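Local coordinates for protein Rho guanine nucleotide exchange factor 11 (Homo sapiens, PDB 5JHH) that probably activates RhoA-type small GTPases by promoting exchange of bound GDP for GTP through its tandem DH and PH domains, at residues 250-255 / 275-280; 257-262 / 348-353. One frame throughout, in Å; residues are numbered along the deposited sequence.

Contact 1 (250-255 / 275-280); sequences TTRKMI and LLLEDL
Ile255 and Leu276 meet side against side where two antiparallel strands run together. CB of Ile255 packs on CG of Leu276 at 4.0 Å, and the two side chains cross at a slant. The backbone holds them there: Ile255 N donates to Leu276 O over 2.8 Å, a nearly straight bond (162° at the hydrogen). The CD1 end of Ile255 runs on to the carbonyl O of Leu277 and comes near CA of Glu278, while Ala365 of helix 352-368 also touches its side chain. Cut back to an alanine, this position would probably leave a gap beside Leu276 and lose the CD1 contact with the start of the turn at Leu277 and Glu278. One residue back, Met254 and Leu277 form a non-hydrogen-bonded pair with their side chains on the same face of the sheet. Met254, whose chi1 of -176° sets CG opposite the backbone N, lays its side chain on helix 189-227 at Asn217 and Arg220, and its SD comes only loosely near CD2 of Leu275, at 4.5 Å. Leu277 splits its branches: CD2 faces CA of Met254, and CD1 lies 4.0 Å from CD of Arg252, whose side chain crosses it at about a right angle. The arginine carries on to Asp279 in a salt bridge, although NH1 and OD2 are modelled too close for its detailed geometry to be trusted. Farther out, the Glu278 side chain crosses the aliphatic part of Lys253 at a slant, OE2 3.6 Å from CD; the charged ends stay beyond salt-bridge distance. In the backbone, Glu278 N makes a weak hydrogen bond to Lys253 O. These pairs form the open end of the hairpin of strands 254-263 and 269-277, in the beta-sheet of the PH domain, with the long helix 189-227 against one face.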
ATOM      1  N   THR A 250     -11.726  -0.741  23.391  1.00 44.51           N
ATOM      2  CA  THR A 250     -10.346  -1.100  23.598  1.00 47.55           C
ATOM      3  C   THR A 250     -10.097  -2.596  23.746  1.00 51.52           C
ATOM      4  O   THR A 250      -8.970  -3.028  23.585  1.00 60.87           O
ATOM      5  CB  THR A 250      -9.814  -0.354  24.832  1.00 53.00           C
ATOM      6  OG1 THR A 250      -9.624   1.014  24.466  1.00 58.10           O
ATOM      7  CG2 THR A 250      -8.482  -0.926  25.363  1.00 61.30           C
ATOM      8  N   THR A 251     -11.119  -3.389  24.050  1.00 45.53           N
ATOM      9  CA  THR A 251     -10.895  -4.797  24.431  1.00 45.90           C
ATOM     10  C   THR A 251     -11.249  -5.768  23.318  1.00 45.69           C
ATOM     11  O   THR A 251     -11.338  -6.970  23.535  1.00 39.47           O
ATOM     12  CB  THR A 251     -11.769  -5.163  25.629  1.00 46.06           C
ATOM     13  OG1 THR A 251     -13.138  -5.034  25.225  1.00 44.07           O
ATOM     14  CG2 THR A 251     -11.462  -4.207  26.861  1.00 44.49           C
ATOM     15  N   ARG A 252     -11.482  -5.237  22.121  1.00 53.48           N
ATOM     16  CA  ARG A 252     -11.895  -6.052  20.980  1.00 52.92           C
ATOM     17  C   ARG A 252     -11.036  -5.740  19.788  1.00 44.58           C
ATOM     18  O   ARG A 252     -10.398  -4.693  19.705  1.00 43.00           O
ATOM     19  CB  ARG A 252     -13.362  -5.777  20.625  1.00 63.35           C
ATOM     20  CG  ARG A 252     -14.327  -6.224  21.709  1.00 65.42           C
ATOM     21  CD  ARG A 252     -15.330  -5.134  22.072  1.00 66.60           C
ATOM     22  NE  ARG A 252     -16.199  -5.521  23.186  1.00 61.97           N
ATOM     23  CZ  ARG A 252     -17.016  -6.562  23.138  1.00 60.81           C
ATOM     24  NH1 ARG A 252     -17.058  -7.329  22.062  1.00 59.56           N
ATOM     25  NH2 ARG A 252     -17.786  -6.850  24.167  1.00 71.20           N
ATOM     26  N   LYS A 253     -11.048  -6.648  18.834  1.00 40.48           N
ATOM     27  CA  LYS A 253     -10.366  -6.399  17.604  1.00 42.41           C
ATOM     28  C   LYS A 253     -11.316  -5.844  16.530  1.00 37.54           C
ATOM     29  O   LYS A 253     -12.465  -6.241  16.440  1.00 32.60           O
ATOM     30  CB  LYS A 253      -9.666  -7.669  17.140  1.00 46.12           C
ATOM     31  CG  LYS A 253      -8.354  -7.928  17.867  1.00 47.33           C
ATOM     32  CD  LYS A 253      -7.847  -9.334  17.603  1.00 49.47           C
ATOM     33  CE  LYS A 253      -7.370  -9.479  16.171  1.00 56.06           C
ATOM     34  NZ  LYS A 253      -6.447 -10.641  16.047  1.00 64.46           N
ATOM     35  N   MET A 254     -10.811  -4.912  15.735  1.00 34.52           N
ATOM     36  CA  MET A 254     -11.548  -4.374  14.627  1.00 32.35           C
ATOM     37  C   MET A 254     -11.207  -5.092  13.349  1.00 33.25           C
ATOM     38  O   MET A 254     -10.046  -5.294  13.037  1.00 40.25           O
ATOM     39  CB  MET A 254     -11.209  -2.918  14.436  1.00 33.66           C
ATOM     40  CG  MET A 254     -12.042  -2.284  13.321  1.00 36.48           C
ATOM     41  SD  MET A 254     -12.120  -0.505  13.539  1.00 38.30           S
ATOM     42  CE  MET A 254     -10.402  -0.056  13.433  1.00 36.09           C
ATOM     43  N   ILE A 255     -12.220  -5.419  12.585  1.00 26.18           N
ATOM     44  CA  ILE A 255     -12.034  -6.029  11.305  1.00 27.93           C
ATOM     45  C   ILE A 255     -12.139  -5.005  10.217  1.00 27.82           C
ATOM     46  O   ILE A 255     -11.410  -5.059   9.222  1.00 28.76           O
ATOM     47  CB  ILE A 255     -13.104  -7.111  11.094  1.00 31.74           C
ATOM     48  CG1 ILE A 255     -12.961  -8.197  12.190  1.00 33.70           C
ATOM     49  CG2 ILE A 255     -13.060  -7.687   9.692  1.00 30.94           C
ATOM     50  CD1 ILE A 255     -13.740  -9.488  11.966  1.00 36.54           C
ATOM     51  N   LEU A 275     -18.553   0.242  12.989  1.00 30.91           N
ATOM     52  CA  LEU A 275     -17.411  -0.586  13.282  1.00 30.29           C
ATOM     53  C   LEU A 275     -17.793  -2.020  13.196  1.00 32.99           C
ATOM     54  O   LEU A 275     -18.720  -2.424  13.852  1.00 35.93           O
ATOM     55  CB  LEU A 275     -16.917  -0.371  14.687  1.00 31.22           C
ATOM     56  CG  LEU A 275     -16.685   1.069  15.114  1.00 35.82           C
ATOM     57  CD1 LEU A 275     -16.017   1.064  16.478  1.00 34.43           C
ATOM     58  CD2 LEU A 275     -15.875   1.845  14.073  1.00 39.08           C
ATOM     59  N   LEU A 276     -17.050  -2.807  12.428  1.00 29.36           N
ATOM     60  CA  LEU A 276     -17.186  -4.233  12.458  1.00 30.26           C
ATOM     61  C   LEU A 276     -16.082  -4.808  13.341  1.00 31.58           C
ATOM     62  O   LEU A 276     -14.940  -4.869  12.944  1.00 31.89           O
ATOM     63  CB  LEU A 276     -17.118  -4.815  11.050  1.00 30.24           C
ATOM     64  CG  LEU A 276     -17.022  -6.328  11.021  1.00 33.47           C
ATOM     65  CD1 LEU A 276     -18.089  -6.973  11.897  1.00 34.47           C
ATOM     66  CD2 LEU A 276     -17.107  -6.840   9.601  1.00 33.37           C
ATOM     67  N   LEU A 277     -16.451  -5.218  14.547  1.00 33.08           N
ATOM     68  CA  LEU A 277     -15.535  -5.872  15.455  1.00 33.45           C
ATOM     69  C   LEU A 277     -15.628  -7.397  15.308  1.00 35.43           C
ATOM     70  O   LEU A 277     -16.313  -7.908  14.428  1.00 37.91           O
ATOM     71  CB  LEU A 277     -15.842  -5.462  16.870  1.00 32.23           C
ATOM     72  CG  LEU A 277     -16.092  -3.967  17.029  1.00 33.73           C
ATOM     73  CD1 LEU A 277     -16.209  -3.625  18.503  1.00 34.60           C
ATOM     74  CD2 LEU A 277     -15.016  -3.112  16.377  1.00 35.60           C
ATOM     75  N   GLU A 278     -14.908  -8.119  16.135  1.00 33.28           N
ATOM     76  CA  GLU A 278     -14.868  -9.554  16.004  1.00 41.89           C
ATOM     77  C   GLU A 278     -16.222 -10.191  16.335  1.00 42.90           C
ATOM     78  O   GLU A 278     -16.674 -11.159  15.688  1.00 38.20           O
ATOM     79  CB  GLU A 278     -13.842 -10.100  16.959  1.00 44.76           C
ATOM     80  CG  GLU A 278     -12.454 -10.068  16.395  1.00 52.98           C
ATOM     81  CD  GLU A 278     -11.489 -10.822  17.292  1.00 64.21           C
ATOM     82  OE1 GLU A 278     -11.653 -10.728  18.549  1.00 61.58           O
ATOM     83  OE2 GLU A 278     -10.582 -11.492  16.729  1.00 60.71           O
ATOM     84  N   ASP A 279     -16.871  -9.628  17.338  1.00 38.19           N
ATOM     85  CA  ASP A 279     -18.053 -10.262  17.903  1.00 45.41           C
ATOM     86  C   ASP A 279     -19.307  -9.406  17.712  1.00 41.43           C
ATOM     87  O   ASP A 279     -20.410  -9.922  17.812  1.00 46.32           O
ATOM     88  CB  ASP A 279     -17.793 -10.539  19.380  1.00 42.57           C
ATOM     89  CG  ASP A 279     -17.312  -9.285  20.141  1.00 46.61           C
ATOM     90  OD1 ASP A 279     -17.046  -8.212  19.546  1.00 52.53           O
ATOM     91  OD2 ASP A 279     -17.203  -9.356  21.367  1.00 57.83           O
ATOM     92  N   LEU A 280     -19.115  -8.117  17.417  1.00 41.68           N
ATOM     93  CA  LEU A 280     -20.195  -7.126  17.340  1.00 45.21           C
ATOM     94  C   LEU A 280     -20.071  -6.242  16.115  1.00 42.48           C
ATOM     95  O   LEU A 280     -18.974  -5.907  15.713  1.00 44.70           O
ATOM     96  CB  LEU A 280     -20.175  -6.191  18.560  1.00 49.52           C
ATOM     97  CG  LEU A 280     -20.151  -6.903  19.914  1.00 53.82           C
ATOM     98  CD1 LEU A 280     -19.912  -5.937  21.052  1.00 52.30           C
ATOM     99  CD2 LEU A 280     -21.442  -7.689  20.095  1.00 54.97           C
TER

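Contact 2 (257-262 / 348-353); sequences EGPLTW and VALTSS
Thr261 and Val348 form an antiparallel hydrogen-bonded pair: Thr261 N gives a nearly straight bond (171°) to Val348 O at 2.7 Å, lying in the carbonyl plane, and Val348 N answers to Thr261 O over the same 2.7 Å, more bent at 141°. Their side chains share one face of the sheet, CB to CB 4.2 Å, and CG2 of Val348, beside its own backbone N, lies 3.5 Å from Thr261 O. The hydroxyl of Thr261 turns to another partner, Asp271 on the adjoining strand. Leu260 sends CD2 against Ala349, 3.6 Å from its CA and 3.8 Å from its CB, while Leu260 CA makes a CH-O contact with Val348 O. At the edge, CG of Pro259 meets CD1 of Leu350 at 4.0 Å, the two side chains crossing at about a right angle. Beyond Leu350 the chain turns into helix 352-368, with Thr351 as N-cap, its OG1 taking the N-H of Asp354. Strand 254-263 pairs with strand 269-277 on one side and with strand 345-348 on the other, and Leu260 packs on Trp358 of helix 352-368, the C-terminal helix of the PH domain.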
ATOM      1  N   GLU A 257     -14.178  -0.861   9.206  1.00 31.46           N
ATOM      2  CA  GLU A 257     -14.976   0.285   9.607  1.00 31.66           C
ATOM      3  C   GLU A 257     -15.340   1.113   8.373  1.00 30.40           C
ATOM      4  O   GLU A 257     -14.792   0.929   7.292  1.00 31.22           O
ATOM      5  CB  GLU A 257     -14.226   1.124  10.639  1.00 34.48           C
ATOM      6  CG  GLU A 257     -12.995   1.783  10.084  1.00 36.76           C
ATOM      7  CD  GLU A 257     -12.424   2.859  10.973  1.00 40.73           C
ATOM      8  OE1 GLU A 257     -13.124   3.354  11.885  1.00 42.69           O
ATOM      9  OE2 GLU A 257     -11.275   3.263  10.696  1.00 43.79           O
ATOM     10  N   GLY A 258     -16.299   2.002   8.512  1.00 31.43           N
ATOM     11  CA  GLY A 258     -16.768   2.681   7.352  1.00 32.59           C
ATOM     12  C   GLY A 258     -18.107   3.360   7.538  1.00 37.54           C
ATOM     13  O   GLY A 258     -18.880   3.032   8.438  1.00 34.41           O
ATOM     14  N   PRO A 259     -18.373   4.335   6.685  1.00 34.45           N
ATOM     15  CA  PRO A 259     -19.646   4.991   6.684  1.00 38.50           C
ATOM     16  C   PRO A 259     -20.690   4.117   5.968  1.00 36.88           C
ATOM     17  O   PRO A 259     -20.371   3.436   5.001  1.00 42.49           O
ATOM     18  CB  PRO A 259     -19.361   6.280   5.896  1.00 38.07           C
ATOM     19  CG  PRO A 259     -18.283   5.881   4.928  1.00 38.18           C
ATOM     20  CD  PRO A 259     -17.453   4.867   5.663  1.00 34.98           C
ATOM     21  N   LEU A 260     -21.902   4.113   6.501  1.00 36.37           N
ATOM     22  CA  LEU A 260     -23.043   3.402   5.929  1.00 39.45           C
ATOM     23  C   LEU A 260     -24.293   4.246   6.193  1.00 39.67           C
ATOM     24  O   LEU A 260     -24.390   4.936   7.213  1.00 38.57           O
ATOM     25  CB  LEU A 260     -23.210   2.031   6.602  1.00 37.87           C
ATOM     26  CG  LEU A 260     -22.152   0.984   6.233  1.00 39.42           C
ATOM     27  CD1 LEU A 260     -22.329  -0.264   7.075  1.00 39.30           C
ATOM     28  CD2 LEU A 260     -22.198   0.629   4.753  1.00 40.20           C
ATOM     29  N   THR A 261     -25.248   4.200   5.281  1.00 42.30           N
ATOM     30  CA  THR A 261     -26.505   4.890   5.513  1.00 46.45           C
ATOM     31  C   THR A 261     -27.550   3.856   5.926  1.00 43.74           C
ATOM     32  O   THR A 261     -27.749   2.865   5.251  1.00 50.05           O
ATOM     33  CB  THR A 261     -26.941   5.684   4.272  1.00 45.78           C
ATOM     34  OG1 THR A 261     -25.899   6.593   3.912  1.00 50.45           O
ATOM     35  CG2 THR A 261     -28.183   6.496   4.574  1.00 51.42           C
ATOM     36  N   TRP A 262     -28.189   4.103   7.054  1.00 44.59           N
ATOM     37  CA  TRP A 262     -29.259   3.253   7.582  1.00 47.76           C
ATOM     38  C   TRP A 262     -30.682   3.662   7.145  1.00 48.48           C
ATOM     39  O   TRP A 262     -31.205   4.684   7.579  1.00 48.60           O
ATOM     40  CB  TRP A 262     -29.199   3.349   9.093  1.00 44.84           C
ATOM     41  CG  TRP A 262     -29.965   2.358   9.838  1.00 41.22           C
ATOM     42  CD1 TRP A 262     -30.767   1.356   9.346  1.00 39.02           C
ATOM     43  CD2 TRP A 262     -30.025   2.276  11.260  1.00 36.59           C
ATOM     44  NE1 TRP A 262     -31.314   0.654  10.405  1.00 43.49           N
ATOM     45  CE2 TRP A 262     -30.879   1.217  11.585  1.00 40.12           C
ATOM     46  CE3 TRP A 262     -29.455   3.026  12.291  1.00 39.53           C
ATOM     47  CZ2 TRP A 262     -31.120   0.844  12.902  1.00 45.51           C
ATOM     48  CZ3 TRP A 262     -29.706   2.666  13.603  1.00 41.92           C
ATOM     49  CH2 TRP A 262     -30.525   1.585  13.899  1.00 46.28           C
ATOM     50  N   VAL A 348     -26.813   0.883   3.636  1.00 35.23           N
ATOM     51  CA  VAL A 348     -26.392   1.321   2.289  1.00 38.88           C
ATOM     52  C   VAL A 348     -24.946   1.849   2.312  1.00 37.41           C
ATOM     53  O   VAL A 348     -24.605   2.744   3.068  1.00 33.95           O
ATOM     54  CB  VAL A 348     -27.352   2.397   1.691  1.00 41.96           C
ATOM     55  CG1 VAL A 348     -27.152   2.566   0.174  1.00 43.07           C
ATOM     56  CG2 VAL A 348     -28.790   2.033   1.967  1.00 41.89           C
ATOM     57  N   ALA A 349     -24.133   1.257   1.450  1.00 40.34           N
ATOM     58  CA  ALA A 349     -22.712   1.544   1.301  1.00 39.36           C
ATOM     59  C   ALA A 349     -22.521   2.562   0.190  1.00 40.08           C
ATOM     60  O   ALA A 349     -23.445   2.865  -0.551  1.00 38.14           O
ATOM     61  CB  ALA A 349     -21.984   0.257   0.944  1.00 39.19           C
ATOM     62  N   LEU A 350     -21.301   3.055   0.044  1.00 43.13           N
ATOM     63  CA  LEU A 350     -21.047   4.165  -0.882  1.00 42.70           C
ATOM     64  C   LEU A 350     -21.118   3.698  -2.305  1.00 36.10           C
ATOM     65  O   LEU A 350     -21.498   4.439  -3.158  1.00 38.39           O
ATOM     66  CB  LEU A 350     -19.670   4.799  -0.638  1.00 43.38           C
ATOM     67  CG  LEU A 350     -19.316   5.262   0.780  1.00 47.68           C
ATOM     68  CD1 LEU A 350     -17.791   5.239   0.984  1.00 50.32           C
ATOM     69  CD2 LEU A 350     -19.923   6.623   1.134  1.00 45.30           C
ATOM     70  N   THR A 351     -20.705   2.475  -2.570  1.00 36.75           N
ATOM     71  CA  THR A 351     -20.717   1.971  -3.930  1.00 34.50           C
ATOM     72  C   THR A 351     -21.037   0.495  -3.930  1.00 32.81           C
ATOM     73  O   THR A 351     -21.090  -0.139  -2.894  1.00 30.63           O
ATOM     74  CB  THR A 351     -19.337   2.172  -4.608  1.00 38.41           C
ATOM     75  OG1 THR A 351     -18.333   1.388  -3.944  1.00 34.78           O
ATOM     76  CG2 THR A 351     -18.912   3.688  -4.581  1.00 38.39           C
ATOM     77  N   SER A 352     -21.179  -0.071  -5.114  1.00 33.61           N
ATOM     78  CA  SER A 352     -21.386  -1.477  -5.201  1.00 37.53           C
ATOM     79  C   SER A 352     -20.157  -2.192  -4.640  1.00 38.85           C
ATOM     80  O   SER A 352     -20.304  -3.141  -3.859  1.00 38.70           O
ATOM     81  CB  SER A 352     -21.681  -1.897  -6.638  1.00 36.38           C
ATOM     82  OG  SER A 352     -20.558  -1.740  -7.462  1.00 36.22           O
ATOM     83  N   SER A 353     -18.967  -1.688  -4.986  1.00 35.24           N
ATOM     84  CA  SER A 353     -17.683  -2.275  -4.511  1.00 41.02           C
ATOM     85  C   SER A 353     -17.610  -2.312  -3.002  1.00 36.30           C
ATOM     86  O   SER A 353     -17.297  -3.338  -2.408  1.00 37.12           O
ATOM     87  CB  SER A 353     -16.459  -1.514  -5.036  1.00 39.48           C
ATOM     88  OG  SER A 353     -15.266  -1.965  -4.402  1.00 34.80           O
TER

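From the N terminus, the chain leaves the long helix 189-227 and comes to 250-255, the start of contact 1, then runs straight into 257-262, the start of contact 2, along the same strand. Contact 1 closes first, a short hairpin loop completed at 275-280. Contact 2 stays open through the rest of the sheet and closes at 348-353, whose first residue is 86 positions after Trp262, so the two loops cross. Strand 254-263 is paired with its hairpin partner along its length and, near Thr261, with strand 345-348 on its other edge. The contacts, centred about 18 Å apart, touch where CD2 of Leu275 packs 3.8 Å from OE1 of Glu257. Helix 352-368, which begins within contact 2, comes back to Ile255 and Leu276 through Ala365 and Leu361.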